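Local coordinates for protein probable arabinosyltransferase B (Mycobacterium tuberculosis H37Rv, PDB 7BVF) that transfers arabinose units to build the arabinan of the cell-wall arabinogalactan, at residues A[60-68]-A[1070-1078]; A[638-646]-A[655-663]. All blocks are in the same frame, centred on the assembly; numbering follows the deposited sequence.

In the fold
The two contacts lie on opposite sides of the chain's centre, with their own centres 56 Å apart, and share no helix or strand. Contact 1 is at the surface. It joins loops about a thousand residues apart, one from the concanavalin-like domain and one from the C-terminal region. Contact 2 is local and partly buried. It closes the link between helices 622-639 and 668-687 in the predicted membrane part, with another protein chain close by. Their chemistry differs accordingly. Contact 1 rests mainly on small side chains, prolines and long polar chains, and a weak backbone hydrogen bond. Contact 2 has a firm backbone hydrogen bond, a weaker bond to an asparagine amide, and a tryptophan-proline contact beside the helices.

Contact 1 of 2, residues A[60-68]-A[1070-1078]; sequences QRGQLGSVT and LVDAPPAQL
Thr68 and Pro1075 bring the backbones together with their CA atoms 4.7 Å apart, and Ala1073 lies beside Val67 in the same way, but neither segment is a regular strand here. A weak, bent backbone hydrogen bond runs from Ala1076 N to Thr68 O at 3.4 Å (121° at the hydrogen). Val67 CA adds a CA-H...O contact to Pro1074 O at 3.3 Å. Around these points the side chains are small. The CB of Ser66 meets the CB of Ala1073 at 3.7 Å, and Val67 CB approaches Ala1076 CB more loosely. The hydroxyl of Thr68 stands beside its backbone N (chi1 -49°), which turns OG1 to the Ala1073 end, 3.5 Å from Ala1073 CB. At the Gln1077 end, Arg61 bends at chi2 and chi3, which brings its guanidinium to segment 1070-1078. Its NH2 reaches Pro1074 CG at 3.7 Å, with the proline carbon at the guanidinium edge and in its plane. Gln1077 is extended beyond CG and lies against the bend, its NE2 3.3 Å from Arg61 CD. Its amide plane is turned 40° from the guanidinium. The Gln60 and Gln1077 side chains run past each other in opposite directions, and Gln60 NE2 touches Ala1076 CB. This is a loop-on-loop contact beside an antiparallel sheet, in which strand 49-56 of the concanavalin-like domain pairs with strand 1080-1084 from the C-terminal region.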
loop_
_atom_site.group_PDB
_atom_site.type_symbol
_atom_site.label_atom_id
_atom_site.label_comp_id
_atom_site.label_asym_id
_atom_site.label_seq_id
_atom_site.Cartn_x
_atom_site.Cartn_y
_atom_site.Cartn_z
ATOM N N GLN A 60 -18.303 -0.462 51.747
ATOM C CA GLN A 60 -18.734 -1.885 51.476
ATOM C C GLN A 60 -19.124 -2.603 52.771
ATOM O O GLN A 60 -20.311 -2.852 52.969
ATOM C CB GLN A 60 -17.805 -2.863 50.747
ATOM C CG GLN A 60 -17.405 -2.521 49.330
ATOM C CD GLN A 60 -18.626 -2.407 48.485
ATOM O OE1 GLN A 60 -19.711 -2.358 48.999
ATOM N NE2 GLN A 60 -18.464 -2.331 47.193
ATOM N N ARG A 61 -18.142 -3.081 53.523
ATOM C CA ARG A 61 -18.331 -3.718 54.817
ATOM C C ARG A 61 -18.051 -2.774 55.976
ATOM O O ARG A 61 -17.970 -3.225 57.123
ATOM C CB ARG A 61 -17.443 -4.959 54.929
ATOM C CG ARG A 61 -18.083 -6.239 54.414
ATOM C CD ARG A 61 -17.910 -6.388 52.911
ATOM N NE ARG A 61 -16.508 -6.531 52.531
ATOM C CZ ARG A 61 -16.071 -6.541 51.275
ATOM N NH1 ARG A 61 -16.929 -6.417 50.271
ATOM N NH2 ARG A 61 -14.777 -6.676 51.021
ATOM N N GLY A 62 -17.909 -1.481 55.704
ATOM C CA GLY A 62 -17.526 -0.534 56.729
ATOM C C GLY A 62 -16.130 -0.800 57.247
ATOM O O GLY A 62 -15.914 -0.854 58.461
ATOM N N GLN A 63 -15.170 -0.980 56.337
ATOM C CA GLN A 63 -13.805 -1.278 56.742
ATOM C C GLN A 63 -12.744 -0.498 55.978
ATOM O O GLN A 63 -11.557 -0.684 56.260
ATOM C CB GLN A 63 -13.522 -2.781 56.606
ATOM C CG GLN A 63 -14.029 -3.595 57.778
ATOM C CD GLN A 63 -13.574 -3.036 59.111
ATOM O OE1 GLN A 63 -14.382 -2.815 60.012
ATOM N NE2 GLN A 63 -12.272 -2.812 59.246
ATOM N N LEU A 64 -13.124 0.345 55.019
ATOM C CA LEU A 64 -12.211 1.297 54.385
ATOM C C LEU A 64 -11.019 0.593 53.736
ATOM O O LEU A 64 -9.857 0.889 54.016
ATOM C CB LEU A 64 -11.741 2.346 55.395
ATOM C CG LEU A 64 -11.488 3.729 54.813
ATOM C CD1 LEU A 64 -12.797 4.331 54.350
ATOM C CD2 LEU A 64 -10.820 4.617 55.842
ATOM N N GLY A 65 -11.330 -0.351 52.847
ATOM C CA GLY A 65 -10.317 -1.034 52.078
ATOM C C GLY A 65 -10.600 -0.910 50.592
ATOM O O GLY A 65 -11.693 -0.525 50.176
ATOM N N SER A 66 -9.589 -1.238 49.799
ATOM C CA SER A 66 -9.751 -1.208 48.359
ATOM C C SER A 66 -10.680 -2.330 47.911
ATOM O O SER A 66 -10.831 -3.353 48.581
ATOM C CB SER A 66 -8.399 -1.342 47.666
ATOM O OG SER A 66 -7.418 -0.552 48.309
ATOM N N VAL A 67 -11.320 -2.123 46.763
ATOM C CA VAL A 67 -12.123 -3.139 46.107
ATOM C C VAL A 67 -11.768 -3.140 44.625
ATOM O O VAL A 67 -10.891 -2.405 44.181
ATOM C CB VAL A 67 -13.636 -2.927 46.315
ATOM C CG1 VAL A 67 -14.004 -3.123 47.769
ATOM C CG2 VAL A 67 -14.052 -1.559 45.844
ATOM N N THR A 68 -12.456 -3.982 43.863
ATOM C CA THR A 68 -12.188 -4.119 42.440
ATOM C C THR A 68 -13.502 -4.264 41.691
ATOM O O THR A 68 -14.349 -5.076 42.068
ATOM C CB THR A 68 -11.287 -5.323 42.159
ATOM O OG1 THR A 68 -10.155 -5.283 43.031
ATOM C CG2 THR A 68 -10.795 -5.290 40.736
ATOM N N LEU A 1070 -1.611 -5.757 41.279
ATOM C CA LEU A 1070 -0.874 -4.630 41.839
ATOM C C LEU A 1070 -1.226 -4.408 43.305
ATOM O O LEU A 1070 -0.337 -4.266 44.150
ATOM C CB LEU A 1070 -1.161 -3.367 41.029
ATOM C CG LEU A 1070 -0.343 -3.184 39.758
ATOM C CD1 LEU A 1070 -0.829 -1.986 38.975
ATOM C CD2 LEU A 1070 1.101 -3.019 40.133
ATOM N N VAL A 1071 -2.516 -4.369 43.618
ATOM C CA VAL A 1071 -3.001 -4.141 44.971
ATOM C C VAL A 1071 -3.859 -5.329 45.378
ATOM O O VAL A 1071 -4.605 -5.876 44.557
ATOM C CB VAL A 1071 -3.801 -2.826 45.065
ATOM C CG1 VAL A 1071 -4.402 -2.653 46.446
ATOM C CG2 VAL A 1071 -2.919 -1.645 44.718
ATOM N N ASP A 1072 -3.748 -5.735 46.639
ATOM C CA ASP A 1072 -4.577 -6.810 47.178
ATOM C C ASP A 1072 -5.946 -6.231 47.511
ATOM O O ASP A 1072 -6.135 -5.610 48.558
ATOM C CB ASP A 1072 -3.922 -7.432 48.404
ATOM C CG ASP A 1072 -4.531 -8.770 48.773
ATOM O OD1 ASP A 1072 -3.866 -9.804 48.553
ATOM O OD2 ASP A 1072 -5.671 -8.788 49.281
ATOM N N ALA A 1073 -6.907 -6.436 46.617
ATOM C CA ALA A 1073 -8.240 -5.872 46.773
ATOM C C ALA A 1073 -9.298 -6.897 46.384
ATOM O O ALA A 1073 -9.279 -7.411 45.260
ATOM C CB ALA A 1073 -8.384 -4.609 45.927
ATOM N N PRO A 1074 -10.232 -7.217 47.273
ATOM C CA PRO A 1074 -11.256 -8.211 46.951
ATOM C C PRO A 1074 -12.318 -7.615 46.049
ATOM O O PRO A 1074 -12.479 -6.389 46.003
ATOM C CB PRO A 1074 -11.831 -8.571 48.326
ATOM C CG PRO A 1074 -11.663 -7.327 49.116
ATOM C CD PRO A 1074 -10.395 -6.674 48.631
ATOM N N PRO A 1075 -13.059 -8.440 45.313
ATOM C CA PRO A 1075 -14.135 -7.908 44.470
ATOM C C PRO A 1075 -15.211 -7.230 45.305
ATOM O O PRO A 1075 -15.247 -7.320 46.532
ATOM C CB PRO A 1075 -14.673 -9.146 43.745
ATOM C CG PRO A 1075 -14.205 -10.303 44.548
ATOM C CD PRO A 1075 -12.895 -9.890 45.136
ATOM N N ALA A 1076 -16.108 -6.541 44.608
ATOM C CA ALA A 1076 -17.109 -5.695 45.236
ATOM C C ALA A 1076 -18.493 -6.332 45.191
ATOM O O ALA A 1076 -18.773 -7.218 44.382
ATOM C CB ALA A 1076 -17.150 -4.326 44.555
ATOM N N GLN A 1077 -19.357 -5.864 46.087
ATOM C CA GLN A 1077 -20.777 -6.181 46.052
ATOM C C GLN A 1077 -21.494 -5.126 45.221
ATOM O O GLN A 1077 -21.172 -3.937 45.298
ATOM C CB GLN A 1077 -21.349 -6.234 47.465
ATOM C CG GLN A 1077 -20.502 -7.036 48.429
ATOM C CD GLN A 1077 -20.833 -6.743 49.876
ATOM O OE1 GLN A 1077 -21.659 -5.882 50.174
ATOM N NE2 GLN A 1077 -20.189 -7.463 50.784
ATOM N N LEU A 1078 -22.476 -5.559 44.431
ATOM C CA LEU A 1078 -22.880 -4.784 43.270
ATOM C C LEU A 1078 -24.207 -4.047 43.393
ATOM O O LEU A 1078 -24.503 -3.230 42.518
ATOM C CB LEU A 1078 -22.932 -5.683 42.031
ATOM C CG LEU A 1078 -22.477 -4.972 40.759
ATOM C CD1 LEU A 1078 -21.104 -4.369 40.969
ATOM C CD2 LEU A 1078 -22.480 -5.920 39.578
#

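Contact 2 of 2, residues A[638-646]-A[655-663]; sequences LCWATTNGW and PFNSAMPKI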
loop_
_atom_site.group_PDB
_atom_site.type_symbol
_atom_site.label_atom_id
_atom_site.label_comp_id
_atom_site.label_asym_id
_atom_site.label_seq_id
_atom_site.Cartn_x
_atom_site.Cartn_y
_atom_site.Cartn_z
ATOM N N LEU A 638 -0.890 -17.197 -12.941
ATOM C CA LEU A 638 -1.117 -16.101 -12.007
ATOM C C LEU A 638 -1.505 -16.604 -10.624
ATOM O O LEU A 638 -1.170 -15.968 -9.621
ATOM C CB LEU A 638 -2.198 -15.171 -12.554
ATOM C CG LEU A 638 -2.363 -13.793 -11.917
ATOM C CD1 LEU A 638 -2.828 -12.814 -12.968
ATOM C CD2 LEU A 638 -3.352 -13.831 -10.772
ATOM N N CYS A 639 -2.206 -17.734 -10.552
ATOM C CA CYS A 639 -2.651 -18.269 -9.270
ATOM C C CYS A 639 -1.508 -18.897 -8.484
ATOM O O CYS A 639 -1.472 -18.796 -7.254
ATOM C CB CYS A 639 -3.763 -19.290 -9.499
ATOM S SG CYS A 639 -4.414 -20.039 -8.005
ATOM N N TRP A 640 -0.569 -19.549 -9.165
ATOM C CA TRP A 640 0.510 -20.257 -8.483
ATOM C C TRP A 640 1.670 -19.356 -8.084
ATOM O O TRP A 640 2.681 -19.864 -7.595
ATOM C CB TRP A 640 1.032 -21.390 -9.364
ATOM C CG TRP A 640 0.292 -22.662 -9.178
ATOM C CD1 TRP A 640 -0.912 -22.990 -9.717
ATOM C CD2 TRP A 640 0.701 -23.784 -8.394
ATOM N NE1 TRP A 640 -1.281 -24.248 -9.318
ATOM C CE2 TRP A 640 -0.305 -24.758 -8.504
ATOM C CE3 TRP A 640 1.821 -24.059 -7.609
ATOM C CZ2 TRP A 640 -0.225 -25.985 -7.861
ATOM C CZ3 TRP A 640 1.897 -25.275 -6.972
ATOM C CH2 TRP A 640 0.883 -26.224 -7.101
ATOM N N ALA A 641 1.557 -18.049 -8.284
ATOM C CA ALA A 641 2.642 -17.109 -8.000
ATOM C C ALA A 641 2.519 -16.511 -6.608
ATOM O O ALA A 641 2.521 -15.296 -6.437
ATOM C CB ALA A 641 2.671 -16.015 -9.057
ATOM N N THR A 642 2.424 -17.363 -5.596
ATOM C CA THR A 642 2.295 -16.940 -4.204
ATOM C C THR A 642 2.603 -18.143 -3.323
ATOM O O THR A 642 3.047 -19.189 -3.809
ATOM C CB THR A 642 0.908 -16.368 -3.922
ATOM O OG1 THR A 642 0.778 -16.096 -2.523
ATOM C CG2 THR A 642 -0.155 -17.347 -4.340
ATOM N N THR A 643 2.365 -18.000 -2.024
ATOM C CA THR A 643 2.702 -19.039 -1.066
ATOM C C THR A 643 1.581 -20.068 -0.960
ATOM O O THR A 643 0.476 -19.886 -1.470
ATOM C CB THR A 643 2.978 -18.433 0.307
ATOM O OG1 THR A 643 1.748 -17.989 0.886
ATOM C CG2 THR A 643 3.919 -17.253 0.183
ATOM N N ASN A 644 1.884 -21.168 -0.280
ATOM C CA ASN A 644 0.917 -22.220 0.028
ATOM C C ASN A 644 0.479 -22.147 1.483
ATOM O O ASN A 644 0.304 -23.165 2.151
ATOM C CB ASN A 644 1.507 -23.588 -0.298
ATOM C CG ASN A 644 0.487 -24.697 -0.226
ATOM O OD1 ASN A 644 -0.710 -24.460 -0.347
ATOM N ND2 ASN A 644 0.957 -25.918 -0.018
ATOM N N GLY A 645 0.313 -20.936 2.004
ATOM C CA GLY A 645 0.116 -20.744 3.425
ATOM C C GLY A 645 -1.339 -20.873 3.843
ATOM O O GLY A 645 -2.244 -20.429 3.144
ATOM N N TRP A 646 -1.541 -21.495 4.996
ATOM C CA TRP A 646 -2.827 -21.565 5.669
ATOM C C TRP A 646 -2.755 -20.773 6.970
ATOM O O TRP A 646 -1.759 -20.114 7.273
ATOM C CB TRP A 646 -3.230 -23.018 5.917
ATOM C CG TRP A 646 -3.196 -23.874 4.693
ATOM C CD1 TRP A 646 -2.111 -24.500 4.163
ATOM C CD2 TRP A 646 -4.302 -24.208 3.847
ATOM N NE1 TRP A 646 -2.467 -25.200 3.040
ATOM C CE2 TRP A 646 -3.809 -25.036 2.824
ATOM C CE3 TRP A 646 -5.662 -23.885 3.856
ATOM C CZ2 TRP A 646 -4.625 -25.545 1.820
ATOM C CZ3 TRP A 646 -6.468 -24.392 2.857
ATOM C CH2 TRP A 646 -5.949 -25.212 1.855
ATOM N N PRO A 655 4.065 -28.081 3.030
ATOM C CA PRO A 655 5.407 -27.892 2.463
ATOM C C PRO A 655 5.846 -26.458 2.205
ATOM O O PRO A 655 6.818 -26.002 2.814
ATOM C CB PRO A 655 5.322 -28.674 1.150
ATOM C CG PRO A 655 4.350 -29.748 1.442
ATOM C CD PRO A 655 3.303 -29.099 2.288
ATOM N N PHE A 656 5.168 -25.737 1.318
ATOM C CA PHE A 656 5.627 -24.406 0.915
ATOM C C PHE A 656 4.807 -23.310 1.588
ATOM O O PHE A 656 4.149 -22.506 0.938
ATOM C CB PHE A 656 5.589 -24.275 -0.601
ATOM C CG PHE A 656 6.568 -25.161 -1.295
ATOM C CD1 PHE A 656 7.914 -24.868 -1.276
ATOM C CD2 PHE A 656 6.145 -26.295 -1.957
ATOM C CE1 PHE A 656 8.815 -25.686 -1.898
ATOM C CE2 PHE A 656 7.044 -27.115 -2.588
ATOM C CZ PHE A 656 8.380 -26.811 -2.558
ATOM N N ASN A 657 4.883 -23.256 2.913
ATOM C CA ASN A 657 4.024 -22.344 3.653
ATOM C C ASN A 657 4.533 -20.913 3.665
ATOM O O ASN A 657 3.757 -19.999 3.961
ATOM C CB ASN A 657 3.855 -22.827 5.089
ATOM C CG ASN A 657 2.695 -22.162 5.782
ATOM O OD1 ASN A 657 1.553 -22.581 5.633
ATOM N ND2 ASN A 657 2.978 -21.108 6.533
ATOM N N SER A 658 5.807 -20.686 3.353
ATOM C CA SER A 658 6.360 -19.345 3.489
ATOM C C SER A 658 7.162 -18.917 2.265
ATOM O O SER A 658 7.902 -17.931 2.336
ATOM C CB SER A 658 7.236 -19.259 4.738
ATOM O OG SER A 658 8.062 -20.403 4.854
ATOM N N ALA A 659 7.027 -19.623 1.148
ATOM C CA ALA A 659 7.748 -19.287 -0.067
ATOM C C ALA A 659 6.953 -19.790 -1.259
ATOM O O ALA A 659 5.920 -20.442 -1.111
ATOM C CB ALA A 659 9.161 -19.879 -0.058
ATOM N N MET A 660 7.448 -19.476 -2.443
ATOM C CA MET A 660 6.811 -19.964 -3.654
ATOM C C MET A 660 7.224 -21.410 -3.918
ATOM O O MET A 660 8.335 -21.816 -3.561
ATOM C CB MET A 660 7.202 -19.094 -4.843
ATOM C CG MET A 660 6.624 -17.699 -4.788
ATOM S SD MET A 660 6.836 -16.808 -6.333
ATOM C CE MET A 660 6.214 -15.201 -5.863
ATOM N N PRO A 661 6.332 -22.208 -4.518
ATOM C CA PRO A 661 6.612 -23.637 -4.712
ATOM C C PRO A 661 7.979 -23.958 -5.304
ATOM O O PRO A 661 8.743 -24.691 -4.674
ATOM C CB PRO A 661 5.469 -24.079 -5.625
ATOM C CG PRO A 661 4.347 -23.193 -5.213
ATOM C CD PRO A 661 4.962 -21.862 -4.923
ATOM N N LYS A 662 8.318 -23.441 -6.481
ATOM C CA LYS A 662 9.701 -23.459 -6.959
ATOM C C LYS A 662 10.259 -24.886 -7.018
ATOM O O LYS A 662 11.149 -25.269 -6.260
ATOM C CB LYS A 662 10.582 -22.568 -6.077
ATOM C CG LYS A 662 11.923 -22.217 -6.684
ATOM C CD LYS A 662 12.775 -21.447 -5.700
ATOM C CE LYS A 662 12.003 -20.289 -5.097
ATOM N NZ LYS A 662 11.633 -19.284 -6.122
ATOM N N ILE A 663 9.691 -25.676 -7.923
ATOM C CA ILE A 663 10.181 -27.031 -8.156
ATOM C C ILE A 663 11.538 -26.973 -8.856
ATOM O O ILE A 663 11.656 -26.478 -9.980
ATOM C CB ILE A 663 9.162 -27.866 -8.951
ATOM C CG1 ILE A 663 9.594 -29.333 -9.007
ATOM C CG2 ILE A 663 8.884 -27.298 -10.342
ATOM C CD1 ILE A 663 8.578 -30.237 -9.653
#
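The link between helices 622-639 and 668-687, both in predicted transmembrane regions, folds back on itself here, just past the end of the first helix. Asn644 N gives a hydrogen bond to Phe656 O at 2.9 Å, with an angle of 146° at the hydrogen. Asn644 CB lies over the same oxygen. The Asn644 amide is held elsewhere, by ND2 on Ser721. Asn657 sends its CG anti to the backbone N (chi1 -164°), and this brings the amide back to the first segment. There OD1 accepts a weak hydrogen bond from Trp646 N at 3.3 Å and also touches Gly645 CA. Next to Asn644, Thr643 CA makes a CA-H...O contact to Ala659 O at 3.5 Å. The apolar end is built by Pro661 and Trp640. Pro661 CG sits at the edge of the indole, near its plane, 3.6 Å from Trp640 CE3. Met660 is extended beyond CG, and its CE reaches Ala641 O at 3.7 Å. Within the second segment, Pro661 CA lies over the centre of one face of the Phe656 ring. Trp640 also meets Phe672 of helix 668-687. The chemistry is thus divided: a main-chain hydrogen bond, supported by the weak one to the Asn657 amide, ties the link together at the Asn644 end; at the other end Pro661 packs on Trp640, and both side chains touch helix 668-687, while Met660 CE and Pro661 CD lie against carbonyl oxygens.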